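Local coordinates for protein cellulase (glycosyl hydrolase family 5) (PDB 3ZMR) that cleaves the beta-1,4-glucan backbone of xyloglucan internally, with retention of anomeric configuration, to release xyloglucan oligosaccharides, at residues A[22-27]-A[60-65]; A[72-77]-A[86-91]; A[158-163]-A[207-212]. All blocks are in the same frame, centred on the assembly; numbering follows the deposited sequence.

Contact 1 of 3, residues A[22-27]-A[60-65]; sequences RGSRQT and ITVEAN
R25 and T61 stand side by side on one face of an antiparallel strand pair, where OG1 of T61 comes up against CB of R25 at 3.6 Å. With chi1 at 81°, CG of R25 lies between its own backbone N and carbonyl carbon; the chain then bends at chi2 and carries the guanidinium away from T61, so the aliphatic root alone makes the contact. The methyl of T61 turns the other way along the strand, its CG2 resting 3.5 Å from O of S24.

S24, V62, Q26 and I60 project from the reverse face. Here OG of S24 only brushes CG2 of V62 at 4.1 Å, while NE2 of Q26 leads off to the backbone O of E18. S24–V62 and Q26–I60 are hydrogen-bonded pairs with two backbone bonds each; the straightest runs from N of I60 to O of Q26 (2.9 Å, 174° at the hydrogen). Beyond the last bond the chains stay close: CA of G23 directs a C-H at O of V62 (3.3 Å), and N of G23 lies 3.6 Å from CA of A64.

Strand 24-31 is an outer strand of this three-stranded sheet in the N-terminal module. Strand 45-47 flanks 55-62 on its other side, and F19 of strand 16-19 packs against S24, Q26 and V62.

Contact 2 of 3, residues A[72-77]-A[86-91]; sequences TATVTV and IINVKQ
This is a beta hairpin of the BACON module, strand 71-78 turning back into 85-91, and V75 faces I87 across it as a hydrogen-bonded antiparallel pair. N of I87 donates to O of V75 at 2.7 Å, close to straight (168° at the hydrogen), N of V75 returns a bond to O of I87, and both bonds of the pair lie in the carbonyl plane. A73 and V89 form the second such pair; there N of V89 reaches O of A73 from well out of the carbonyl plane, tilted by 35°. That same oxygen accepts a second bond, from a water at 2.8 Å which also donates to OD1 of N88, so the water bridges backbone and side chain across the strands. ND2 of N88 bonds to OD1 of N16.

Side chains alternate between two faces, as in any regular hairpin, and here the alternation divides inside from outside. A73, V75, I87 and V89 point into the module's interior. With CG2 anti to the carbonyl carbon in both valines, V75 and V89 each send that methyl toward the other, meeting obliquely at 3.9 Å between the two CG2 atoms; C45 of strand 45-47 lies against both. CB of V75 stands beside CB of I87 at 4.1 Å.

The outer face carries T72, T74, T76, I86, N88 and K90. I86 is its hydrophobic member: CG2 packs against CB of T74 at 3.7 Å, while CG1 runs beside OG1 of T76 at 3.8 Å, the two side chains pointing the same way. Strand 36-40 borders 71-78 on one side of the hairpin, and strand 16-19 runs parallel to 85-91 on the other.

Contact 3 of 3, residues A[158-163]-A[207-212]; sequences VLFEGI and AGLYVI
A207 meets the helix first: its CB points at the turn carrying F160 and E161, 3.8 Å from CB of F160 and 3.9 Å from the backbone N of E161. The methyl thus presses on the helix backbone as much as on side chains. E161 adds its CG at the margin, 4.2 Å from CB of A207, before its extended chain carries the carboxylate off to a salt bridge with K157.

G208, just past helix 191-206, is the first residue to leave helical backbone angles. Its positive phi (98°) and two bonds back into the last turn make a Schellman motif, and the change of direction sends the chain toward the barrel strand. The carbonyl of G208 accepts a hydrogen bond from NZ of K164, further along the same helix 157-165 that A207 touches.

L209 makes the fullest contact. Its CD1 lies against the helix at O of F160 (3.7 Å) and touches the ring at CD1 of F160 (4.0 Å), coming to it obliquely; it also borders CG2 of I163. CD2 meets that same I163 methyl at 4.1 Å. The leucine side chain crosses both F160 and I163 at about a right angle, and CG2 of I163 is aimed that way because it stands anti to the backbone N, with CG1 at chi1 -70°.

From Y210 the chain becomes strand 210-214 and leaves the helix behind. In this TIM barrel, the fold of family 5 glycoside hydrolases, strand 210-214 lies between 170-173 and 255-258, whereas helix 157-165 packs outside it. F160 also rests on A203 and A204 of helix 191-206, and L209 on V171 of strand 170-173.

Overall arrangement
Contacts 1 and 2 belong to the N-terminal BACON region, contact 3 to the catalytic barrel; the centres of contacts 2 and 3 lie about 55 Å apart, on opposite sides of the chain's centre. The first two touch, E63 O meeting Q91 NE2 at 2.9 Å in a probable hydrogen bond that joins the end of strand 85-91 to the loop following strand 55-62. Both rest on backbone bonds between antiparallel strands, but contact 1 is largely a surface edge with little side-chain packing, whereas contact 2 has one buried aliphatic face and one outward, mostly polar face. Contact 3 is buried and held by apolar packing of helix against turn, without backbone pairing between its segments.

Contact 1 of 3, residues A[22-27]-A[60-65]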
loop_
_atom_site.group_PDB
_atom_site.type_symbol
_atom_site.label_atom_id
_atom_site.label_comp_id
_atom_site.label_asym_id
_atom_site.label_seq_id
_atom_site.Cartn_x
_atom_site.Cartn_y
_atom_site.Cartn_z
ATOM N N ARG A 22 17.756 8.299 -6.617
ATOM C CA ARG A 22 16.424 8.848 -6.913
ATOM C C ARG A 22 16.397 9.394 -8.334
ATOM O O ARG A 22 17.422 9.759 -8.882
ATOM C CB ARG A 22 16.071 9.996 -5.957
ATOM C CG ARG A 22 15.979 9.607 -4.506
ATOM C CD ARG A 22 15.657 10.825 -3.655
ATOM N NE ARG A 22 16.843 11.630 -3.385
ATOM C CZ ARG A 22 16.858 12.720 -2.624
ATOM N NH1 ARG A 22 15.736 13.161 -2.057
ATOM N NH2 ARG A 22 17.994 13.383 -2.439
ATOM N N GLY A 23 15.213 9.472 -8.926
ATOM C CA GLY A 23 15.050 10.276 -10.146
ATOM C C GLY A 23 15.279 11.730 -9.746
ATOM O O GLY A 23 14.745 12.185 -8.722
ATOM N N SER A 24 16.083 12.458 -10.514
ATOM C CA SER A 24 16.358 13.859 -10.231
ATOM C C SER A 24 16.986 14.565 -11.427
ATOM O O SER A 24 17.338 13.929 -12.425
ATOM C CB SER A 24 17.261 14.023 -9.016
ATOM O OG SER A 24 18.573 13.597 -9.298
ATOM N N ARG A 25 17.129 15.880 -11.305
ATOM C CA ARG A 25 17.639 16.700 -12.390
ATOM C C ARG A 25 18.643 17.726 -11.874
ATOM O O ARG A 25 18.574 18.154 -10.719
ATOM C CB ARG A 25 16.498 17.414 -13.138
ATOM C CG ARG A 25 15.974 18.687 -12.477
ATOM C CD ARG A 25 14.648 18.560 -11.765
ATOM N NE ARG A 25 14.234 19.894 -11.314
ATOM C CZ ARG A 25 14.232 20.364 -10.061
ATOM N NH1 ARG A 25 14.590 19.600 -9.032
ATOM N NH2 ARG A 25 13.855 21.634 -9.830
ATOM N N GLN A 26 19.547 18.136 -12.757
ATOM C CA GLN A 26 20.511 19.189 -12.509
ATOM C C GLN A 26 20.570 20.077 -13.743
ATOM O O GLN A 26 20.732 19.596 -14.874
ATOM C CB GLN A 26 21.913 18.657 -12.195
ATOM C CG GLN A 26 21.958 17.874 -10.881
ATOM C CD GLN A 26 23.288 17.206 -10.632
ATOM O OE1 GLN A 26 24.321 17.638 -11.135
ATOM N NE2 GLN A 26 23.267 16.147 -9.850
ATOM N N THR A 27 20.469 21.383 -13.496
ATOM C CA THR A 27 20.616 22.374 -14.561
ATOM C C THR A 27 22.109 22.707 -14.729
ATOM O O THR A 27 22.825 23.057 -13.756
ATOM C CB THR A 27 19.832 23.654 -14.254
ATOM O OG1 THR A 27 18.455 23.344 -14.103
ATOM C CG2 THR A 27 19.981 24.688 -15.358
ATOM N N ILE A 60 20.048 18.077 -17.187
ATOM C CA ILE A 60 20.423 16.666 -17.259
ATOM C C ILE A 60 19.591 15.938 -16.194
ATOM O O ILE A 60 19.646 16.297 -15.012
ATOM C CB ILE A 60 21.938 16.450 -17.027
ATOM C CG1 ILE A 60 22.762 17.264 -18.049
ATOM C CG2 ILE A 60 22.280 14.965 -17.109
ATOM C CD1 ILE A 60 22.485 16.965 -19.520
ATOM N N THR A 61 18.805 14.961 -16.644
ATOM C CA THR A 61 17.839 14.257 -15.809
ATOM C C THR A 61 18.129 12.760 -15.830
ATOM O O THR A 61 18.360 12.159 -16.889
ATOM C CB THR A 61 16.391 14.527 -16.283
ATOM O OG1 THR A 61 16.193 15.943 -16.399
ATOM C CG2 THR A 61 15.352 13.949 -15.294
ATOM N N VAL A 62 18.129 12.158 -14.650
ATOM C CA VAL A 62 18.300 10.727 -14.530
ATOM C C VAL A 62 17.024 10.083 -14.022
ATOM O O VAL A 62 16.321 10.631 -13.153
ATOM C CB VAL A 62 19.497 10.337 -13.617
ATOM C CG1 VAL A 62 20.813 10.890 -14.184
ATOM C CG2 VAL A 62 19.281 10.773 -12.161
ATOM N N GLU A 63 16.771 8.894 -14.546
ATOM C CA GLU A 63 15.741 8.021 -14.001
ATOM C C GLU A 63 16.209 7.451 -12.671
ATOM O O GLU A 63 17.404 7.388 -12.385
ATOM C CB GLU A 63 15.452 6.874 -14.975
ATOM C CG GLU A 63 14.768 7.306 -16.256
ATOM C CD GLU A 63 14.583 6.180 -17.261
ATOM O OE1 GLU A 63 15.145 5.070 -17.067
ATOM O OE2 GLU A 63 13.879 6.416 -18.272
ATOM N N ALA A 64 15.261 7.023 -11.857
ATOM C CA ALA A 64 15.587 6.325 -10.613
ATOM C C ALA A 64 16.432 5.097 -10.933
ATOM O O ALA A 64 16.198 4.425 -11.940
ATOM C CB ALA A 64 14.314 5.904 -9.890
ATOM N N ASN A 65 17.454 4.853 -10.107
ATOM C CA ASN A 65 18.322 3.683 -10.284
ATOM C C ASN A 65 17.872 2.524 -9.377
ATOM O O ASN A 65 18.211 2.491 -8.221
ATOM C CB ASN A 65 19.773 4.042 -9.985
ATOM C CG ASN A 65 20.723 2.869 -10.215
ATOM O OD1 ASN A 65 20.338 1.861 -10.811
ATOM N ND2 ASN A 65 21.961 3.002 -9.747
#

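Contact 2 of 3, residues A[72-77]-A[86-91]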
loop_
_atom_site.group_PDB
_atom_site.type_symbol
_atom_site.label_atom_id
_atom_site.label_comp_id
_atom_site.label_asym_id
_atom_site.label_seq_id
_atom_site.Cartn_x
_atom_site.Cartn_y
_atom_site.Cartn_z
ATOM N N THR A 72 27.003 4.514 -14.895
ATOM C CA THR A 72 27.636 5.663 -15.518
ATOM C C THR A 72 27.156 5.890 -16.950
ATOM O O THR A 72 26.691 4.988 -17.640
ATOM C CB THR A 72 29.172 5.533 -15.537
ATOM O OG1 THR A 72 29.559 4.392 -16.326
ATOM C CG2 THR A 72 29.741 5.426 -14.105
ATOM N N ALA A 73 27.264 7.137 -17.362
ATOM C CA ALA A 73 26.925 7.554 -18.713
ATOM C C ALA A 73 27.794 8.747 -19.099
ATOM O O ALA A 73 28.540 9.328 -18.276
ATOM C CB ALA A 73 25.468 7.941 -18.790
ATOM N N THR A 74 27.721 9.088 -20.380
ATOM C CA THR A 74 28.289 10.359 -20.838
ATOM C C THR A 74 27.218 11.203 -21.515
ATOM O O THR A 74 26.189 10.692 -21.983
ATOM C CB THR A 74 29.474 10.172 -21.807
ATOM O OG1 THR A 74 29.028 9.454 -22.962
ATOM C CG2 THR A 74 30.600 9.426 -21.139
ATOM N N VAL A 75 27.475 12.502 -21.515
ATOM C CA VAL A 75 26.705 13.493 -22.264
ATOM C C VAL A 75 27.709 14.205 -23.171
ATOM O O VAL A 75 28.710 14.777 -22.699
ATOM C CB VAL A 75 26.026 14.508 -21.312
ATOM C CG1 VAL A 75 25.278 15.573 -22.101
ATOM C CG2 VAL A 75 25.059 13.789 -20.362
ATOM N N THR A 76 27.434 14.159 -24.470
ATOM C CA THR A 76 28.335 14.711 -25.474
ATOM C C THR A 76 27.751 15.955 -26.089
ATOM O O THR A 76 26.658 15.922 -26.675
ATOM C CB THR A 76 28.601 13.664 -26.562
ATOM O OG1 THR A 76 29.293 12.572 -25.962
ATOM C CG2 THR A 76 29.472 14.223 -27.714
ATOM N N VAL A 77 28.476 17.051 -25.909
ATOM C CA VAL A 77 28.118 18.344 -26.517
ATOM C C VAL A 77 29.030 18.576 -27.723
ATOM O O VAL A 77 30.250 18.485 -27.614
ATOM C CB VAL A 77 28.273 19.504 -25.517
ATOM C CG1 VAL A 77 27.634 20.761 -26.070
ATOM C CG2 VAL A 77 27.671 19.129 -24.146
ATOM N N ILE A 86 32.720 16.243 -23.468
ATOM C CA ILE A 86 32.103 14.999 -23.010
ATOM C C ILE A 86 32.055 14.996 -21.492
ATOM O O ILE A 86 33.092 14.938 -20.817
ATOM C CB ILE A 86 32.801 13.743 -23.567
ATOM C CG1 ILE A 86 32.824 13.834 -25.106
ATOM C CG2 ILE A 86 32.042 12.504 -23.101
ATOM C CD1 ILE A 86 33.545 12.723 -25.833
ATOM N N ILE A 87 30.831 15.097 -20.986
ATOM C CA ILE A 87 30.551 15.180 -19.558
ATOM C C ILE A 87 30.319 13.770 -18.995
ATOM O O ILE A 87 29.622 12.965 -19.578
ATOM C CB ILE A 87 29.278 16.044 -19.337
ATOM C CG1 ILE A 87 29.509 17.484 -19.811
ATOM C CG2 ILE A 87 28.800 15.969 -17.885
ATOM C CD1 ILE A 87 28.238 18.307 -19.990
ATOM N N ASN A 88 30.945 13.487 -17.859
ATOM C CA ASN A 88 30.708 12.233 -17.133
ATOM C C ASN A 88 29.473 12.385 -16.232
ATOM O O ASN A 88 29.309 13.424 -15.588
ATOM C CB ASN A 88 31.907 11.866 -16.242
ATOM C CG ASN A 88 33.146 11.454 -17.046
ATOM O OD1 ASN A 88 33.084 10.581 -17.916
ATOM N ND2 ASN A 88 34.273 12.104 -16.754
ATOM N N VAL A 89 28.653 11.331 -16.201
ATOM C CA VAL A 89 27.527 11.195 -15.282
ATOM C C VAL A 89 27.636 9.884 -14.512
ATOM O O VAL A 89 27.727 8.802 -15.107
ATOM C CB VAL A 89 26.175 11.229 -16.036
ATOM C CG1 VAL A 89 25.001 11.056 -15.069
ATOM C CG2 VAL A 89 26.058 12.537 -16.803
ATOM N N LYS A 90 27.605 10.002 -13.190
ATOM C CA LYS A 90 27.648 8.830 -12.305
ATOM C C LYS A 90 26.414 8.896 -11.411
ATOM O O LYS A 90 26.131 9.925 -10.802
ATOM C CB LYS A 90 28.902 8.835 -11.432
ATOM C CG LYS A 90 29.041 7.609 -10.528
ATOM C CD LYS A 90 30.315 7.661 -9.691
ATOM C CE LYS A 90 31.562 7.591 -10.546
ATOM N NZ LYS A 90 32.786 7.689 -9.699
ATOM N N GLN A 91 25.711 7.779 -11.337
ATOM C CA GLN A 91 24.542 7.635 -10.477
ATOM C C GLN A 91 24.737 6.459 -9.503
ATOM O O GLN A 91 24.990 5.340 -9.922
ATOM C CB GLN A 91 23.278 7.436 -11.294
ATOM C CG GLN A 91 22.046 7.409 -10.407
ATOM C CD GLN A 91 20.732 7.280 -11.154
ATOM O OE1 GLN A 91 20.654 6.682 -12.236
ATOM N NE2 GLN A 91 19.653 7.794 -10.534
HETATM O O HOH W 1 31.103 8.491 -17.409
#

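Contact 3 of 3, residues A[158-163]-A[207-212]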
loop_
_atom_site.group_PDB
_atom_site.type_symbol
_atom_site.label_atom_id
_atom_site.label_comp_id
_atom_site.label_asym_id
_atom_site.label_seq_id
_atom_site.Cartn_x
_atom_site.Cartn_y
_atom_site.Cartn_z
ATOM N N VAL A 158 -8.597 -16.229 21.877
ATOM C CA VAL A 158 -9.646 -17.073 21.329
ATOM C C VAL A 158 -10.167 -16.533 19.991
ATOM O O VAL A 158 -10.581 -17.315 19.115
ATOM C CB VAL A 158 -10.821 -17.334 22.313
ATOM C CG1 VAL A 158 -10.321 -18.131 23.522
ATOM C CG2 VAL A 158 -11.502 -16.059 22.726
ATOM N N LEU A 159 -10.167 -15.210 19.804
ATOM C CA LEU A 159 -10.565 -14.657 18.503
ATOM C C LEU A 159 -9.605 -15.124 17.402
ATOM O O LEU A 159 -10.013 -15.609 16.358
ATOM C CB LEU A 159 -10.570 -13.114 18.539
ATOM C CG LEU A 159 -10.813 -12.432 17.193
ATOM C CD1 LEU A 159 -12.167 -12.881 16.620
ATOM C CD2 LEU A 159 -10.711 -10.913 17.338
ATOM N N PHE A 160 -8.306 -14.957 17.652
ATOM C CA PHE A 160 -7.319 -15.351 16.633
ATOM C C PHE A 160 -7.321 -16.840 16.373
ATOM O O PHE A 160 -7.166 -17.257 15.230
ATOM C CB PHE A 160 -5.918 -14.842 16.990
ATOM C CG PHE A 160 -5.823 -13.335 16.957
ATOM C CD1 PHE A 160 -6.131 -12.630 15.781
ATOM C CD2 PHE A 160 -5.442 -12.603 18.090
ATOM C CE1 PHE A 160 -6.035 -11.250 15.734
ATOM C CE2 PHE A 160 -5.361 -11.216 18.039
ATOM C CZ PHE A 160 -5.645 -10.542 16.870
ATOM N N GLU A 161 -7.516 -17.639 17.425
ATOM C CA GLU A 161 -7.662 -19.078 17.259
ATOM C C GLU A 161 -8.890 -19.452 16.425
ATOM O O GLU A 161 -8.842 -20.353 15.595
ATOM C CB GLU A 161 -7.689 -19.792 18.613
ATOM C CG GLU A 161 -6.339 -19.759 19.300
ATOM C CD GLU A 161 -6.326 -20.384 20.661
ATOM O OE1 GLU A 161 -7.400 -20.493 21.305
ATOM O OE2 GLU A 161 -5.205 -20.739 21.094
ATOM N N GLY A 162 -9.976 -18.710 16.615
ATOM C CA GLY A 162 -11.198 -18.958 15.840
ATOM C C GLY A 162 -11.020 -18.612 14.378
ATOM O O GLY A 162 -11.499 -19.311 13.477
ATOM N N ILE A 163 -10.332 -17.493 14.125
ATOM C CA ILE A 163 -10.004 -17.080 12.747
ATOM C C ILE A 163 -9.209 -18.171 12.031
ATOM O O ILE A 163 -9.543 -18.579 10.896
ATOM C CB ILE A 163 -9.295 -15.707 12.736
ATOM C CG1 ILE A 163 -10.279 -14.589 13.126
ATOM C CG2 ILE A 163 -8.625 -15.413 11.383
ATOM C CD1 ILE A 163 -9.566 -13.290 13.480
ATOM N N ALA A 207 -1.293 -18.003 17.285
ATOM C CA ALA A 207 -2.416 -18.746 16.717
ATOM C C ALA A 207 -2.144 -19.325 15.345
ATOM O O ALA A 207 -2.942 -20.063 14.805
ATOM C CB ALA A 207 -3.671 -17.877 16.697
ATOM N N GLY A 208 -1.015 -18.956 14.762
ATOM C CA GLY A 208 -0.590 -19.526 13.500
ATOM C C GLY A 208 -0.923 -18.669 12.292
ATOM O O GLY A 208 -0.896 -19.154 11.173
ATOM N N LEU A 209 -1.233 -17.405 12.522
ATOM C CA LEU A 209 -1.584 -16.495 11.420
ATOM C C LEU A 209 -0.414 -15.646 10.907
ATOM O O LEU A 209 0.485 -15.283 11.673
ATOM C CB LEU A 209 -2.681 -15.553 11.912
ATOM C CG LEU A 209 -3.998 -16.225 12.318
ATOM C CD1 LEU A 209 -4.842 -15.233 13.102
ATOM C CD2 LEU A 209 -4.735 -16.708 11.060
ATOM N N TYR A 210 -0.445 -15.305 9.618
ATOM C CA TYR A 210 0.255 -14.114 9.132
ATOM C C TYR A 210 -0.434 -12.894 9.685
ATOM O O TYR A 210 -1.664 -12.868 9.786
ATOM C CB TYR A 210 0.283 -14.051 7.605
ATOM C CG TYR A 210 1.211 -15.049 6.942
ATOM C CD1 TYR A 210 2.520 -14.719 6.656
ATOM C CD2 TYR A 210 0.753 -16.302 6.557
ATOM C CE1 TYR A 210 3.368 -15.610 6.030
ATOM C CE2 TYR A 210 1.599 -17.210 5.961
ATOM C CZ TYR A 210 2.921 -16.852 5.711
ATOM O OH TYR A 210 3.777 -17.744 5.093
ATOM N N VAL A 211 0.350 -11.862 10.009
ATOM C CA VAL A 211 -0.171 -10.635 10.612
ATOM C C VAL A 211 0.326 -9.433 9.829
ATOM O O VAL A 211 1.517 -9.347 9.550
ATOM C CB VAL A 211 0.215 -10.493 12.089
ATOM C CG1 VAL A 211 -0.296 -9.179 12.651
ATOM C CG2 VAL A 211 -0.308 -11.718 12.869
ATOM N N ILE A 212 -0.571 -8.534 9.468
ATOM C CA ILE A 212 -0.272 -7.261 8.865
ATOM C C ILE A 212 -0.674 -6.140 9.828
ATOM O O ILE A 212 -1.835 -6.107 10.277
ATOM C CB ILE A 212 -1.029 -7.068 7.536
ATOM C CG1 ILE A 212 -0.663 -8.115 6.486
ATOM C CG2 ILE A 212 -0.797 -5.666 6.989
ATOM C CD1 ILE A 212 -1.688 -8.280 5.378
#